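Local atomic coordinates of beta-lactamase (Klebsiella pneumoniae, PDB entry 6KBY), a protein that probably hydrolyses beta-lactam antibiotics to substituted beta-amino acids, as a class C enzyme conferring resistance, and binds adenosine monophosphate. Residues G51-Q56 with N204-Y209; D178-T183 with S193-P198; Q94-Y99 with S106-V111. All coordinates share one frame; numbering follows the deposited sequence.

Interaction 1 (G51-Q56 with N204-Y209)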
# COMPACT_ATOMS: atom_id res chain seq x y z
N GLY A 51 -13.15 19.29 2.37
CA GLY A 51 -13.65 19.07 3.72
C GLY A 51 -12.60 19.26 4.80
O GLY A 51 -11.70 20.10 4.70
N LEU A 52 -12.74 18.46 5.86
CA LEU A 52 -12.10 18.70 7.14
C LEU A 52 -11.15 17.57 7.52
O LEU A 52 -11.53 16.40 7.51
CB LEU A 52 -13.15 18.82 8.24
CG LEU A 52 -14.21 19.90 8.02
CD1 LEU A 52 -15.20 19.92 9.18
CD2 LEU A 52 -13.53 21.24 7.85
N ALA A 53 -9.93 17.96 7.91
CA ALA A 53 -9.00 17.04 8.55
C ALA A 53 -9.40 16.74 9.99
O ALA A 53 -9.11 15.66 10.50
CB ALA A 53 -7.60 17.66 8.53
N ALA A 54 -10.07 17.68 10.65
CA ALA A 54 -10.55 17.50 12.01
C ALA A 54 -11.82 18.31 12.19
O ALA A 54 -11.96 19.39 11.61
CB ALA A 54 -9.50 17.97 13.03
N LYS A 55 -12.75 17.78 12.98
CA LYS A 55 -14.03 18.45 13.20
C LYS A 55 -13.98 19.46 14.33
O LYS A 55 -14.58 20.54 14.22
CB LYS A 55 -15.12 17.42 13.51
CG LYS A 55 -15.40 16.45 12.38
CD LYS A 55 -16.55 15.54 12.75
CE LYS A 55 -16.75 14.47 11.71
NZ LYS A 55 -17.91 13.60 12.02
N GLN A 56 -13.29 19.14 15.42
CA GLN A 56 -13.36 19.95 16.62
C GLN A 56 -12.04 19.93 17.39
O GLN A 56 -11.69 18.91 17.98
CB GLN A 56 -14.50 19.47 17.52
CG GLN A 56 -14.82 20.40 18.68
CD GLN A 56 -14.86 21.85 18.26
OE1 GLN A 56 -15.52 22.22 17.28
NE2 GLN A 56 -14.14 22.70 18.99
N ASN A 204 -0.85 19.03 11.20
CA ASN A 204 -1.29 18.60 9.88
C ASN A 204 -1.82 17.18 9.87
O ASN A 204 -2.29 16.71 8.82
CB ASN A 204 -0.13 18.69 8.89
CG ASN A 204 0.27 20.11 8.59
OD1 ASN A 204 -0.59 21.00 8.51
ND2 ASN A 204 1.57 20.35 8.45
N TYR A 205 -1.76 16.47 10.99
CA TYR A 205 -2.15 15.07 11.04
C TYR A 205 -3.66 15.01 11.26
O TYR A 205 -4.16 15.29 12.36
CB TYR A 205 -1.36 14.40 12.17
CG TYR A 205 -1.52 12.90 12.36
CD1 TYR A 205 -2.27 12.11 11.48
CD2 TYR A 205 -0.93 12.28 13.44
CE1 TYR A 205 -2.41 10.74 11.70
CE2 TYR A 205 -1.05 10.93 13.67
CZ TYR A 205 -1.79 10.16 12.80
OH TYR A 205 -1.90 8.82 13.06
N ALA A 206 -4.38 14.66 10.20
CA ALA A 206 -5.83 14.55 10.28
C ALA A 206 -6.23 13.55 11.35
O ALA A 206 -5.49 12.59 11.63
CB ALA A 206 -6.39 14.08 8.94
N TRP A 207 -7.40 13.76 11.94
CA TRP A 207 -8.01 12.75 12.78
C TRP A 207 -8.85 11.83 11.91
O TRP A 207 -9.45 12.27 10.92
CB TRP A 207 -8.86 13.40 13.87
CG TRP A 207 -8.00 13.97 14.95
CD1 TRP A 207 -7.54 15.25 15.05
CD2 TRP A 207 -7.43 13.25 16.05
NE1 TRP A 207 -6.74 15.38 16.16
CE2 TRP A 207 -6.66 14.16 16.79
CE3 TRP A 207 -7.51 11.93 16.48
CZ2 TRP A 207 -5.97 13.79 17.95
CZ3 TRP A 207 -6.84 11.56 17.63
CH2 TRP A 207 -6.07 12.48 18.35
N GLY A 208 -8.84 10.54 12.25
CA GLY A 208 -9.74 9.61 11.62
C GLY A 208 -11.03 9.52 12.40
O GLY A 208 -11.07 9.80 13.59
N TYR A 209 -12.11 9.13 11.72
CA TYR A 209 -13.41 9.04 12.36
C TYR A 209 -13.94 7.62 12.21
O TYR A 209 -14.17 7.16 11.08
CB TYR A 209 -14.36 10.12 11.83
CG TYR A 209 -13.85 11.47 12.30
CD1 TYR A 209 -12.89 12.16 11.56
CD2 TYR A 209 -14.24 11.99 13.52
CE1 TYR A 209 -12.37 13.35 12.02
CE2 TYR A 209 -13.73 13.19 13.98
CZ TYR A 209 -12.79 13.86 13.23
OH TYR A 209 -12.27 15.05 13.68

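Interaction 2 (D178-T183 with S193-P198)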
# COMPACT_ATOMS: atom_id res chain seq x y z
N ASP A 178 14.40 3.02 10.88
CA ASP A 178 15.51 3.74 10.25
C ASP A 178 15.55 3.48 8.75
O ASP A 178 15.80 4.40 7.97
CB ASP A 178 16.85 3.32 10.87
CG ASP A 178 17.15 4.05 12.17
OD1 ASP A 178 16.38 4.95 12.56
OD2 ASP A 178 18.18 3.71 12.80
N ALA A 179 15.33 2.23 8.33
CA ALA A 179 15.35 1.93 6.91
C ALA A 179 14.34 2.78 6.15
O ALA A 179 14.63 3.30 5.07
CB ALA A 179 15.06 0.45 6.69
N ILE A 180 13.14 2.94 6.71
CA ILE A 180 12.08 3.68 6.03
C ILE A 180 12.30 5.18 6.13
O ILE A 180 12.26 5.90 5.13
CB ILE A 180 10.71 3.25 6.58
CG1 ILE A 180 10.42 1.78 6.25
CG2 ILE A 180 9.62 4.17 6.07
CD1 ILE A 180 10.44 1.45 4.77
N GLU A 181 12.53 5.69 7.34
CA GLU A 181 12.58 7.14 7.52
C GLU A 181 13.93 7.76 7.20
O GLU A 181 13.99 8.95 6.90
CB GLU A 181 12.15 7.53 8.94
CG GLU A 181 10.69 7.27 9.23
CD GLU A 181 10.20 7.96 10.48
OE1 GLU A 181 11.05 8.42 11.29
OE2 GLU A 181 8.97 8.07 10.68
N LYS A 182 15.02 6.99 7.26
CA LYS A 182 16.34 7.52 6.96
C LYS A 182 16.84 7.15 5.58
O LYS A 182 17.63 7.90 5.00
CB LYS A 182 17.37 7.07 8.01
CG LYS A 182 17.08 7.53 9.41
CD LYS A 182 17.32 9.02 9.56
CE LYS A 182 17.01 9.46 10.97
NZ LYS A 182 17.37 10.88 11.21
N THR A 183 16.41 6.01 5.02
CA THR A 183 16.85 5.60 3.69
C THR A 183 15.76 5.70 2.63
O THR A 183 15.91 6.45 1.67
CB THR A 183 17.47 4.19 3.71
OG1 THR A 183 18.67 4.22 4.50
CG2 THR A 183 17.83 3.74 2.30
N SER A 193 6.26 12.15 4.71
CA SER A 193 5.79 10.79 4.92
C SER A 193 6.54 10.25 6.13
O SER A 193 7.76 10.43 6.24
CB SER A 193 6.11 9.93 3.69
OG SER A 193 5.46 10.44 2.55
N TYR A 194 5.82 9.59 7.04
CA TYR A 194 6.39 9.24 8.33
C TYR A 194 5.80 7.94 8.84
O TYR A 194 4.64 7.62 8.57
CB TYR A 194 6.07 10.30 9.38
CG TYR A 194 6.36 11.71 8.95
CD1 TYR A 194 7.65 12.23 9.02
CD2 TYR A 194 5.35 12.54 8.48
CE1 TYR A 194 7.92 13.53 8.63
CE2 TYR A 194 5.61 13.84 8.08
CZ TYR A 194 6.89 14.32 8.16
OH TYR A 194 7.13 15.62 7.77
N LEU A 195 6.60 7.23 9.62
CA LEU A 195 6.07 6.24 10.55
C LEU A 195 5.72 6.86 11.89
O LEU A 195 4.75 6.43 12.53
CB LEU A 195 7.07 5.10 10.76
CG LEU A 195 7.35 4.26 9.52
CD1 LEU A 195 8.53 3.34 9.74
CD2 LEU A 195 6.11 3.46 9.13
N LYS A 196 6.48 7.86 12.33
CA LYS A 196 6.21 8.64 13.54
C LYS A 196 6.13 10.11 13.13
O LYS A 196 7.14 10.69 12.73
CB LYS A 196 7.34 8.47 14.55
CG LYS A 196 7.39 7.16 15.30
CD LYS A 196 8.59 7.14 16.25
CE LYS A 196 8.67 5.86 17.06
NZ LYS A 196 10.03 5.65 17.64
N VAL A 197 4.95 10.70 13.26
CA VAL A 197 4.78 12.10 12.84
C VAL A 197 5.53 13.01 13.81
O VAL A 197 5.32 12.91 15.03
CB VAL A 197 3.29 12.45 12.79
CG1 VAL A 197 3.10 13.93 12.48
CG2 VAL A 197 2.57 11.58 11.76
N PRO A 198 6.39 13.91 13.33
CA PRO A 198 7.14 14.79 14.23
C PRO A 198 6.29 15.95 14.72
O PRO A 198 5.21 16.25 14.20
CB PRO A 198 8.29 15.28 13.34
CG PRO A 198 7.72 15.26 11.96
CD PRO A 198 6.79 14.07 11.92

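Interaction 3 (Q94-Y99 with S106-V111)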
# COMPACT_ATOMS: atom_id res chain seq x y z
N GLN A 94 15.22 -17.57 -0.71
CA GLN A 94 15.72 -18.19 0.51
C GLN A 94 14.62 -18.26 1.56
O GLN A 94 13.64 -17.51 1.54
CB GLN A 94 16.91 -17.40 1.07
CG GLN A 94 18.17 -17.44 0.22
CD GLN A 94 18.85 -18.79 0.24
OE1 GLN A 94 18.90 -19.47 1.26
NE2 GLN A 94 19.40 -19.19 -0.91
N SER A 95 14.80 -19.18 2.50
CA SER A 95 13.81 -19.35 3.56
C SER A 95 13.87 -18.20 4.56
O SER A 95 14.89 -17.52 4.72
CB SER A 95 14.05 -20.66 4.30
OG SER A 95 15.27 -20.60 5.03
N VAL A 96 12.76 -18.01 5.26
CA VAL A 96 12.73 -17.05 6.36
C VAL A 96 13.76 -17.41 7.42
O VAL A 96 14.47 -16.55 7.93
CB VAL A 96 11.30 -16.95 6.94
CG1 VAL A 96 11.31 -16.24 8.28
CG2 VAL A 96 10.39 -16.22 5.96
N SER A 97 13.87 -18.70 7.76
CA SER A 97 14.81 -19.07 8.81
C SER A 97 16.26 -18.89 8.38
O SER A 97 17.13 -18.75 9.24
CB SER A 97 14.55 -20.49 9.32
OG SER A 97 14.89 -21.43 8.32
N HIS A 98 16.53 -18.86 7.08
CA HIS A 98 17.87 -18.50 6.63
C HIS A 98 18.27 -17.13 7.16
O HIS A 98 19.41 -16.92 7.58
CB HIS A 98 17.94 -18.52 5.11
CG HIS A 98 19.27 -18.10 4.56
ND1 HIS A 98 20.37 -18.93 4.57
CD2 HIS A 98 19.68 -16.93 4.01
CE1 HIS A 98 21.40 -18.29 4.04
NE2 HIS A 98 21.01 -17.08 3.69
N TYR A 99 17.33 -16.18 7.16
CA TYR A 99 17.61 -14.81 7.60
C TYR A 99 17.27 -14.55 9.06
O TYR A 99 17.77 -13.57 9.62
CB TYR A 99 16.86 -13.80 6.72
CG TYR A 99 17.35 -13.81 5.31
CD1 TYR A 99 18.60 -13.30 5.00
CD2 TYR A 99 16.59 -14.35 4.28
CE1 TYR A 99 19.08 -13.32 3.71
CE2 TYR A 99 17.06 -14.37 2.99
CZ TYR A 99 18.30 -13.86 2.71
OH TYR A 99 18.77 -13.88 1.42
N SER A 106 12.05 -24.51 12.69
CA SER A 106 10.62 -24.29 12.77
C SER A 106 9.99 -24.44 11.39
O SER A 106 10.66 -24.78 10.41
CB SER A 106 10.33 -22.89 13.33
OG SER A 106 10.54 -21.90 12.33
N SER A 107 8.69 -24.15 11.31
CA SER A 107 8.02 -24.16 10.01
C SER A 107 8.61 -23.15 9.05
O SER A 107 8.44 -23.28 7.83
CB SER A 107 6.53 -23.88 10.19
OG SER A 107 5.91 -24.92 10.92
N PHE A 108 9.32 -22.15 9.56
CA PHE A 108 9.93 -21.16 8.69
C PHE A 108 11.15 -21.67 7.94
O PHE A 108 11.69 -20.94 7.10
CB PHE A 108 10.19 -19.86 9.47
CG PHE A 108 8.93 -19.14 9.80
CD1 PHE A 108 8.31 -18.37 8.83
CD2 PHE A 108 8.31 -19.29 11.03
CE1 PHE A 108 7.12 -17.72 9.10
CE2 PHE A 108 7.12 -18.64 11.31
CZ PHE A 108 6.53 -17.86 10.34
N ASP A 109 11.58 -22.92 8.19
CA ASP A 109 12.52 -23.57 7.29
C ASP A 109 11.91 -23.78 5.91
O ASP A 109 12.66 -24.02 4.95
CB ASP A 109 12.91 -24.95 7.82
CG ASP A 109 13.83 -24.90 9.04
OD1 ASP A 109 14.34 -23.82 9.40
OD2 ASP A 109 14.05 -25.97 9.64
N HIS A 110 10.58 -23.76 5.79
CA HIS A 110 9.90 -24.10 4.56
C HIS A 110 9.03 -22.96 4.03
O HIS A 110 8.19 -23.18 3.16
CB HIS A 110 9.06 -25.36 4.75
CG HIS A 110 9.84 -26.53 5.24
ND1 HIS A 110 10.90 -27.06 4.54
CD2 HIS A 110 9.74 -27.27 6.38
CE1 HIS A 110 11.41 -28.08 5.21
NE2 HIS A 110 10.72 -28.22 6.33
N VAL A 111 9.21 -21.76 4.58
CA VAL A 111 8.54 -20.55 4.11
C VAL A 111 9.62 -19.65 3.52
O VAL A 111 10.59 -19.32 4.20
CB VAL A 111 7.86 -19.82 5.28
CG1 VAL A 111 7.29 -18.48 4.83
CG2 VAL A 111 6.78 -20.68 5.91
O HOH W 1 15.38 -23.53 4.94

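Interaction 1 (G51-Q56 with N204-Y209)
K55 and Y209 both turn CG anti to their own carbonyl carbons (chi1 -63° and -68°), and beyond CG the lysine chain runs fully extended. The lysine and tyrosine side chains then run antiparallel, the lysine along one face of the phenol ring and the ring reaching back to the lysine's own backbone. Three levels of contact follow. Near the hydroxyl, K55 CG lies 3.8 Å from Y209 CZ; farther along, K55 CE sits over the ring face, 4.0 Å from the centroid of Y209, in a CH-pi contact; K55 NZ ends off-centre in a cation-pi contact, 4.8 Å from that centroid. The same phenol accepts a backbone hydrogen bond, K55 N to Y209 OH at 2.9 Å, with an N-H...O angle of 160°. K55 thus meets the tyrosine both at its hydroxyl and over one face, which would be expected to limit rotation of the ring. A second bond joins the backbones where they come close: W207 N donates to A53 O over 2.9 Å. Beside it the two small residues pack directly, A53 CB against A206 CB at 3.8 Å, while A54 CB meets the indole of W207 near its plane, 3.9 Å from W207 CD1. The small side chains of A53 and A206 are consistent with the close approach of the two backbones here.

A53 and A54 together face Q59 as a classic beta bulge in the hairpin of strands 54-55 and 58-60. In the 204-209 segment, strand 208-209 pairs with strand 215-216, from which P215 touches both W207 and Y209, and the P33 loop ahead of strand 34-41 packs against K55 and Y209.

Interaction 2 (D178-T183 with S193-P198)
E181 reaches from helix 176-187 to the chain that leaves strand 193-194, and its carboxylate illustrates how one oxygen can hold a turn of backbone. From CB, which points toward the opposing segment, the chain passes to CG, set anti to the carbonyl carbon (chi1 -68°) and 4.1 Å from L195 N. It then continues extended, and CD comes within 3.8 Å of the same L195 N. At the tip, OE2 accepts two successive backbone N-H groups. L195 N donates over 2.7 Å to the anti lone pair of E181 OE2, on the side away from OE1, in a bent bond (138°). K196 N approaches E181 OE2 almost head-on along the C-O bond, at 3.0 Å and with a straighter angle of 165°. Two donors on one oxygen would be expected to stabilise the carboxylate's negative charge. One residue earlier on the helix, I180 supplies the apolar half: its CB lies 3.8 Å from L195 CD1, the two side chains crossing at about a right angle. Here a helix carboxylate accepting two consecutive loop amides joins helix 176-187 to the chain leaving the weakly bonded outer strand 193-194 of the small three-stranded sheet in this class C beta-lactamase.

Interaction 3 (Q94-Y99 with S106-V111)
S97 and D109 make the short side-chain bond of this contact: S97 OG donates to D109 OD1 over 2.7 Å, using the carboxylate's anti lone pair. The serine hydroxyl is placed there by chi1 69°, between its backbone N and carbonyl carbon, and D109 OD1 also accepts from G105 N. Two backbone bonds accompany it. V96 N meets V111 O at 2.7 Å in a nearly straight bond (165°), whereas S97 N approaches F108 O from well above its carbonyl plane, over a longer 3.2 Å. S95 serves as N-cap, its OG accepting from H98 N at 3.0 Å, and a water links S95 OG to D109 O across the segments. Thus the start of the short helix offers the amides of V96 and S97 to carbonyls, and the S97 hydroxyl to a carboxylate, of the facing loop. Outside this polar seam, V96 divides its branches: CG1 packs 3.7 Å from F108 CD1, and CG2 lies 4.0 Å from V111 CG1, all three side chains pointing the same way. That apolar side continues into the surrounding helices. Helix 158-171 covers V96 and F108 through I167 and L163, W144 stacks on F108, and V116 of helix 113-117 meets V111.

Interactions 1 and 2 are neighbours: although their centres are 22 Å apart, Y205 CD2 packs against V197 CG2 at 3.9 Å, and strands 193-194 and 208-209 follow one another in the chain. Interaction 3 is remote, with its centre 43 Å from that of interaction 1 on the opposite side of the molecule, and its nearest atoms about 14 Å from interaction 2. In sequence, 51-56 and 204-209 enclose both other contacts, with interaction 3 completed before interaction 2 begins. Interaction 2 does not line the pocket: the L195 side chain is about 11 Å from the bound AMP and about 12 Å from the side chain of S71, the residue to which AMP is covalently bound.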